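Long-range contacts in VP4 protein (Tellina virus 1, PDB 3P06), which probably acts as the serine protease domain that cuts the birnavirus polyprotein, and is captured here as an intramolecular acyl-enzyme: residues L5-V10 / M28-D33; A84-I89 / S115-F120. One frame throughout, in Å; residues are numbered along the deposited sequence.

From the N terminus the chain runs through strand 2-6 into strand 9-18, turns, and returns along strand 21-31. Contact 1 (5-10 with 28-33) closes this first loop of 17 intervening residues, nearly all strand. Contact 2 (84-89 with 115-120) opens only later and closes a separate loop of 25 residues that includes helix 104-111, so the two follow in series and neither nest nor cross. Their centres are about 8 Å apart, and strands 2-6 and 88-92 are neighbours in one antiparallel sheet: Leu5 N lies 2.8 Å from Ile89 O. Contact 1 thus leads from the mixed sheet to that sheet, and contact 2 fastens the latter's turn to the loop following helix 104-111.

Contact 1. Residues L5-V10 / M28-D33; sequences LSAVGV and MAVKGD
At the open end of the beta hairpin made by strands 9-18 and 21-31, Val10 and Ala29 form an antiparallel hydrogen-bonded pair. Val10 N donates to Ala29 O at 3.1 Å, and Ala29 N returns the bond to Val10 O at 2.9 Å. The next pair, Gly9 with Val30, is non-hydrogen-bonded, and its CA atoms approach to 4.2 Å. Gly9 has no side chain, and its CA comes within 3.2 Å of Ala29 O in a CA-H...O contact. One step further Lys31 N gives a nearly straight bond (178°) to Val8 O, 3.0 Å away. The reciprocal link is made through a water, which accepts from Val8 N at 2.9 Å and donates to Lys31 O. This insertion marks where the regular pairing ends: the end-to-end directions of 7-10 and 28-31 differ by 118°, and the chain before Gly9 leaves the hairpin's mixed sheet for strand 2-6 of the neighbouring antiparallel sheet. Three side chains of 28-31 line the Ala7-Val10 backbone. Selenomethionine Met28 is extended through CG (chi1 180°, with chi2 also near that value), which carries SE to 3.7 Å from Gly9 N, an amide already hydrogen-bonded to Thr118 OG1; the bend at chi3 only turns the terminal CE. Val30 points CG1 between Val8 O and the Ala7 methyl, meeting Ala7 CB at 3.7 Å. Lys31 lays its CB and CG alongside Val8 O, while its ammonium end leads away to the carbonyls of Ala110 and Leu113. Val10 and Ala29 share one face of the sheet, where helix 104-111 covers them: Val10 rests on Ala106, Ala109 and Ala110, Ala29 on Ala107.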
ATOM      1  N   LEU A   5     -16.001   0.892   0.752  1.00 21.98           N
ATOM      2  CA  LEU A   5     -15.954  -0.401   1.448  1.00 23.35           C
ATOM      3  C   LEU A   5     -15.514  -0.161   2.882  1.00 23.25           C
ATOM      4  O   LEU A   5     -14.650   0.692   3.139  1.00 20.90           O
ATOM      5  CB  LEU A   5     -14.931  -1.354   0.752  1.00 23.62           C
ATOM      6  CG  LEU A   5     -15.041  -1.515  -0.766  1.00 24.83           C
ATOM      7  CD1 LEU A   5     -13.892  -2.314  -1.284  1.00 27.72           C
ATOM      8  CD2 LEU A   5     -16.403  -2.218  -1.122  1.00 27.60           C
ATOM      9  N   SER A   6     -16.113  -0.889   3.836  1.00 23.90           N
ATOM     10  CA  SER A   6     -15.576  -0.981   5.198  1.00 25.35           C
ATOM     11  C   SER A   6     -14.333  -1.793   5.074  1.00 24.38           C
ATOM     12  O   SER A   6     -14.384  -2.856   4.525  1.00 26.92           O
ATOM     13  CB  SER A   6     -16.492  -1.838   6.090  1.00 27.14           C
ATOM     14  OG  SER A   6     -17.661  -1.131   6.294  1.00 31.45           O
ATOM     15  N   ALA A   7     -13.231  -1.366   5.618  1.00 22.60           N
ATOM     16  CA  ALA A   7     -11.970  -2.061   5.344  1.00 22.31           C
ATOM     17  C   ALA A   7     -10.973  -1.535   6.291  1.00 21.09           C
ATOM     18  O   ALA A   7     -10.997  -0.351   6.673  1.00 20.32           O
ATOM     19  CB  ALA A   7     -11.473  -1.728   3.915  1.00 20.71           C
ATOM     20  N   VAL A   8     -10.050  -2.402   6.621  1.00 21.17           N
ATOM     21  CA  VAL A   8      -8.943  -2.021   7.464  1.00 21.59           C
ATOM     22  C   VAL A   8      -7.679  -2.511   6.740  1.00 20.14           C
ATOM     23  O   VAL A   8      -7.692  -3.585   6.147  1.00 19.22           O
ATOM     24  CB  VAL A   8      -9.149  -2.628   8.881  1.00 23.45           C
ATOM     25  CG1 VAL A   8      -7.862  -2.635   9.704  1.00 24.72           C
ATOM     26  CG2 VAL A   8     -10.266  -1.816   9.623  1.00 27.51           C
ATOM     27  N   GLY A   9      -6.632  -1.705   6.754  1.00 19.51           N
ATOM     28  CA  GLY A   9      -5.379  -2.099   6.149  1.00 19.44           C
ATOM     29  C   GLY A   9      -4.356  -1.001   6.305  1.00 19.50           C
ATOM     30  O   GLY A   9      -4.454  -0.186   7.234  1.00 20.32           O
ATOM     31  N   VAL A  10      -3.366  -0.960   5.404  1.00 17.62           N
ATOM     32  CA  VAL A  10      -2.314   0.030   5.538  1.00 15.86           C
ATOM     33  C   VAL A  10      -2.076   0.713   4.174  1.00 15.41           C
ATOM     34  O   VAL A  10      -1.922   0.020   3.133  1.00 13.25           O
ATOM     35  CB  VAL A  10      -0.986  -0.620   6.110  1.00 18.39           C
ATOM     36  CG1 VAL A  10       0.184   0.386   6.062  1.00 15.78           C
ATOM     37  CG2 VAL A  10      -1.217  -1.121   7.567  1.00 18.35           C
HETATM   38  N   MSE A  28      -4.124   0.687  -0.922  1.00 13.16           N
HETATM   39  CA  MSE A  28      -4.120   0.177   0.440  1.00 12.69           C
HETATM   40  C   MSE A  28      -3.901  -1.318   0.348  1.00 13.21           C
HETATM   41  O   MSE A  28      -4.459  -1.988  -0.542  1.00 13.33           O
HETATM   42  CB  MSE A  28      -5.495   0.444   1.098  1.00 11.78           C
HETATM   43  CG  MSE A  28      -5.441  -0.113   2.517  1.00 16.20           C
HETATM   44 SE   MSE A  28      -7.068   0.162   3.617  1.00 25.60          SE
HETATM   45  CE  MSE A  28      -6.702   2.025   3.935  1.00 18.84           C
ATOM     46  N   ALA A  29      -3.049  -1.847   1.213  1.00 12.56           N
ATOM     47  CA  ALA A  29      -2.948  -3.310   1.368  1.00 14.48           C
ATOM     48  C   ALA A  29      -4.103  -3.642   2.373  1.00 16.00           C
ATOM     49  O   ALA A  29      -3.971  -3.369   3.574  1.00 16.28           O
ATOM     50  CB  ALA A  29      -1.591  -3.699   2.027  1.00 12.98           C
ATOM     51  N   VAL A  30      -5.201  -4.210   1.878  1.00 16.68           N
ATOM     52  CA  VAL A  30      -6.384  -4.349   2.715  1.00 18.01           C
ATOM     53  C   VAL A  30      -6.397  -5.776   3.256  1.00 19.39           C
ATOM     54  O   VAL A  30      -6.055  -6.754   2.551  1.00 20.17           O
ATOM     55  CB  VAL A  30      -7.680  -4.159   1.900  1.00 18.15           C
ATOM     56  CG1 VAL A  30      -8.996  -4.278   2.861  1.00 16.52           C
ATOM     57  CG2 VAL A  30      -7.642  -2.866   1.104  1.00 18.24           C
ATOM     58  N   LYS A  31      -6.842  -5.934   4.486  1.00 20.78           N
ATOM     59  CA  LYS A  31      -6.949  -7.275   5.040  1.00 21.30           C
ATOM     60  C   LYS A  31      -8.149  -7.990   4.450  1.00 21.39           C
ATOM     61  O   LYS A  31      -9.241  -7.432   4.421  1.00 20.27           O
ATOM     62  CB  LYS A  31      -7.119  -7.214   6.540  1.00 22.62           C
ATOM     63  CG  LYS A  31      -5.886  -6.643   7.250  1.00 24.81           C
ATOM     64  CD  LYS A  31      -6.260  -6.518   8.759  1.00 29.51           C
ATOM     65  CE  LYS A  31      -6.298  -7.912   9.360  1.00 32.56           C
ATOM     66  NZ  LYS A  31      -4.978  -8.145  10.065  1.00 37.18           N
ATOM     67  N   GLY A  32      -7.942  -9.242   4.030  1.00 21.52           N
ATOM     68  CA  GLY A  32      -9.014 -10.043   3.447  1.00 21.59           C
ATOM     69  C   GLY A  32      -8.904 -10.148   1.915  1.00 22.20           C
ATOM     70  O   GLY A  32      -8.067  -9.491   1.253  1.00 20.30           O
ATOM     71  N   ASP A  33      -9.759 -11.014   1.385  1.00 21.51           N
ATOM     72  CA  ASP A  33      -9.855 -11.270   0.008  1.00 22.57           C
ATOM     73  C   ASP A  33     -10.940 -10.316  -0.568  1.00 22.49           C
ATOM     74  O   ASP A  33     -12.154 -10.587  -0.464  1.00 20.37           O
ATOM     75  CB  ASP A  33     -10.172 -12.783  -0.252  1.00 22.38           C
ATOM     76  CG  ASP A  33     -10.640 -13.065  -1.739  1.00 24.20           C
ATOM     77  OD1 ASP A  33     -11.088 -14.229  -2.033  1.00 25.10           O
ATOM     78  OD2 ASP A  33     -10.515 -12.171  -2.636  1.00 23.21           O
TER
HETATM   79  O   HOH W   1     -10.543  -5.175   5.878  1.00 15.82           O

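Contact 2. Residues A84-I89 / S115-F120; sequences ATATSI and SQQTPF. With URE (urea), chain G.
Gln117 lays its side chain over Ala86, with CB 4.0 Å from Ala86 O and the urea on the flank of that CB. CG lies anti to the carbonyl carbon (chi1 -64°), and a bend at chi2 then brings the amide's flat face over the Ala86 methyl: Ala86 CB is 3.9 Å from CD and almost equally far from OE1 and NE2, which is the signature of a methyl under a face and not at an edge. OE1 lies 3.7 Å from urea N2, a van der Waals approach; the urea is hydrogen-bonded to Lys176 N. At the other corner of the amide, NE2 has the Thr87 CG2 methyl at 4.4 Å. The partner of this side chain belongs to the tight turn between strands 83-84 and 88-92, which are antiparallel neighbours in a four-stranded sheet. Inside the turn Thr85 N donates to Ser88 O, and Thr85 OG1 accepts from Thr87 N at 3.3 Å, an ST turn, while also sharing a hydrogen bond with Ser88 OG. The turn is thereby held so that Ala86 O faces the loop that follows helix 104-111. Thr118 N donates to this oxygen at 2.9 Å with an N-H...O angle of 167°, in the carbonyl plane and on a lone pair; Gln117 CA adds a CA-H...O contact to the same atom at 3.5 Å. Beside that bond a water bridges the segments, its oxygen 3.0 Å from Thr85 O, to which it donates; its other leg, accepted from Thr118 OG1, is rather short. The hydroxyl receives Gly9 N in turn, and Thr118 O accepts from Trp178 NE1.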
ATOM      1  N   ALA A  84      -9.624   7.529   2.019  1.00 13.30           N
ATOM      2  CA  ALA A  84      -9.527   6.584   3.135  1.00 15.15           C
ATOM      3  C   ALA A  84      -9.896   7.233   4.455  1.00 16.43           C
ATOM      4  O   ALA A  84      -9.632   8.454   4.661  1.00 17.45           O
ATOM      5  CB  ALA A  84      -8.091   5.957   3.211  1.00 13.88           C
ATOM      6  N   THR A  85     -10.493   6.435   5.347  1.00 17.41           N
ATOM      7  CA  THR A  85     -10.747   6.866   6.705  1.00 20.56           C
ATOM      8  C   THR A  85     -10.165   5.767   7.597  1.00 21.12           C
ATOM      9  O   THR A  85      -9.636   4.785   7.072  1.00 20.63           O
ATOM     10  CB  THR A  85     -12.287   7.068   7.032  1.00 21.34           C
ATOM     11  OG1 THR A  85     -12.978   5.792   6.989  1.00 20.97           O
ATOM     12  CG2 THR A  85     -12.963   8.085   6.048  1.00 21.20           C
ATOM     13  N   ALA A  86     -10.276   5.917   8.918  1.00 21.65           N
ATOM     14  CA  ALA A  86      -9.889   4.820   9.851  1.00 22.19           C
ATOM     15  C   ALA A  86     -10.546   3.448   9.544  1.00 22.28           C
ATOM     16  O   ALA A  86      -9.962   2.376   9.834  1.00 22.24           O
ATOM     17  CB  ALA A  86     -10.126   5.250  11.294  1.00 22.72           C
ATOM     18  N   THR A  87     -11.719   3.456   8.897  1.00 22.02           N
ATOM     19  CA  THR A  87     -12.458   2.202   8.728  1.00 22.23           C
ATOM     20  C   THR A  87     -13.102   1.995   7.371  1.00 21.42           C
ATOM     21  O   THR A  87     -13.870   1.030   7.173  1.00 21.47           O
ATOM     22  CB  THR A  87     -13.624   2.044   9.814  1.00 24.97           C
ATOM     23  OG1 THR A  87     -14.571   3.103   9.622  1.00 26.92           O
ATOM     24  CG2 THR A  87     -13.080   2.121  11.206  1.00 25.33           C
ATOM     25  N   SER A  88     -12.812   2.868   6.419  1.00 20.98           N
ATOM     26  CA  SER A  88     -13.371   2.672   5.087  1.00 21.27           C
ATOM     27  C   SER A  88     -12.475   3.201   4.001  1.00 19.05           C
ATOM     28  O   SER A  88     -11.608   4.088   4.259  1.00 18.47           O
ATOM     29  CB  SER A  88     -14.760   3.355   5.014  1.00 22.28           C
ATOM     30  OG  SER A  88     -14.515   4.732   5.056  1.00 28.91           O
ATOM     31  N   ILE A  89     -12.677   2.697   2.784  1.00 16.47           N
ATOM     32  CA  ILE A  89     -11.986   3.271   1.668  1.00 16.77           C
ATOM     33  C   ILE A  89     -12.915   3.454   0.503  1.00 17.39           C
ATOM     34  O   ILE A  89     -13.929   2.797   0.418  1.00 18.07           O
ATOM     35  CB  ILE A  89     -10.808   2.347   1.167  1.00 16.33           C
ATOM     36  CG1 ILE A  89     -11.336   0.913   0.860  1.00 18.18           C
ATOM     37  CG2 ILE A  89      -9.747   2.331   2.219  1.00 15.38           C
ATOM     38  CD1 ILE A  89     -10.244  -0.124   0.548  1.00 18.51           C
ATOM     39  N   SER A 115      -5.461  -3.855  15.304  1.00 47.36           N
ATOM     40  CA  SER A 115      -6.228  -2.765  15.920  1.00 48.33           C
ATOM     41  C   SER A 115      -7.644  -2.605  15.409  1.00 48.67           C
ATOM     42  O   SER A 115      -8.497  -2.069  16.142  1.00 50.25           O
ATOM     43  CB  SER A 115      -5.493  -1.439  15.838  1.00 47.35           C
ATOM     44  OG  SER A 115      -5.264  -1.087  14.486  1.00 46.58           O
ATOM     45  N   GLN A 116      -7.933  -3.051  14.187  1.00 47.45           N
ATOM     46  CA  GLN A 116      -9.320  -2.872  13.688  1.00 47.40           C
ATOM     47  C   GLN A 116      -9.527  -1.441  13.147  1.00 42.85           C
ATOM     48  O   GLN A 116     -10.639  -1.038  12.769  1.00 43.22           O
ATOM     49  CB  GLN A 116     -10.286  -3.161  14.845  1.00 51.09           C
ATOM     50  CG  GLN A 116     -11.757  -2.909  14.590  1.00 57.54           C
ATOM     51  CD  GLN A 116     -12.384  -4.088  13.870  1.00 65.31           C
ATOM     52  OE1 GLN A 116     -12.614  -5.142  14.472  1.00 68.70           O
ATOM     53  NE2 GLN A 116     -12.633  -3.927  12.566  1.00 65.29           N
ATOM     54  N   GLN A 117      -8.451  -0.657  13.142  1.00 38.01           N
ATOM     55  CA  GLN A 117      -8.461   0.650  12.494  1.00 32.60           C
ATOM     56  C   GLN A 117      -7.213   0.768  11.624  1.00 27.46           C
ATOM     57  O   GLN A 117      -6.107   0.365  12.016  1.00 27.19           O
ATOM     58  CB  GLN A 117      -8.459   1.786  13.525  1.00 33.38           C
ATOM     59  CG  GLN A 117      -9.647   1.883  14.420  1.00 41.55           C
ATOM     60  CD  GLN A 117      -9.939   3.329  14.727  1.00 47.86           C
ATOM     61  OE1 GLN A 117      -9.026   4.160  14.747  1.00 49.39           O
ATOM     62  NE2 GLN A 117     -11.218   3.654  14.916  1.00 50.75           N
ATOM     63  N   THR A 118      -7.364   1.351  10.464  1.00 22.11           N
ATOM     64  CA  THR A 118      -6.201   1.670   9.592  1.00 18.94           C
ATOM     65  C   THR A 118      -5.425   2.785  10.290  1.00 19.16           C
ATOM     66  O   THR A 118      -6.059   3.740  10.782  1.00 18.82           O
ATOM     67  CB  THR A 118      -6.769   2.215   8.271  1.00 17.82           C
ATOM     68  OG1 THR A 118      -7.519   1.169   7.636  1.00 16.83           O
ATOM     69  CG2 THR A 118      -5.703   2.767   7.347  1.00 13.53           C
ATOM     70  N   PRO A 119      -4.073   2.680  10.376  1.00 18.87           N
ATOM     71  CA  PRO A 119      -3.278   3.733  11.001  1.00 18.78           C
ATOM     72  C   PRO A 119      -3.245   5.004  10.118  1.00 18.78           C
ATOM     73  O   PRO A 119      -3.335   4.925   8.879  1.00 18.44           O
ATOM     74  CB  PRO A 119      -1.833   3.126  11.053  1.00 19.96           C
ATOM     75  CG  PRO A 119      -1.795   2.123  10.046  1.00 20.30           C
ATOM     76  CD  PRO A 119      -3.232   1.533   9.955  1.00 18.38           C
ATOM     77  N   PHE A 120      -3.088   6.154  10.746  1.00 18.55           N
ATOM     78  CA  PHE A 120      -3.002   7.379   9.985  1.00 19.80           C
ATOM     79  C   PHE A 120      -1.540   7.557   9.633  1.00 19.47           C
ATOM     80  O   PHE A 120      -0.849   8.371  10.245  1.00 20.17           O
ATOM     81  CB  PHE A 120      -3.524   8.521  10.827  1.00 19.90           C
ATOM     82  CG  PHE A 120      -3.573   9.830  10.116  1.00 19.23           C
ATOM     83  CD1 PHE A 120      -4.393  10.008   9.023  1.00 20.10           C
ATOM     84  CD2 PHE A 120      -2.801  10.921  10.577  1.00 19.51           C
ATOM     85  CE1 PHE A 120      -4.425  11.245   8.343  1.00 21.20           C
ATOM     86  CE2 PHE A 120      -2.844  12.168   9.869  1.00 20.06           C
ATOM     87  CZ  PHE A 120      -3.674  12.313   8.798  1.00 16.76           C
TER
HETATM   88  C   URE G 105      -4.578   3.582  15.129  1.00 53.58           C
HETATM   89  O   URE G 105      -3.389   3.353  14.885  1.00 53.22           O
HETATM   90  N1  URE G 105      -5.146   3.009  16.187  1.00 53.89           N
HETATM   91  N2  URE G 105      -5.357   4.374  14.368  1.00 52.84           N
HETATM   92  O   HOH W   2      -9.414   1.908   6.201  1.00 12.38           O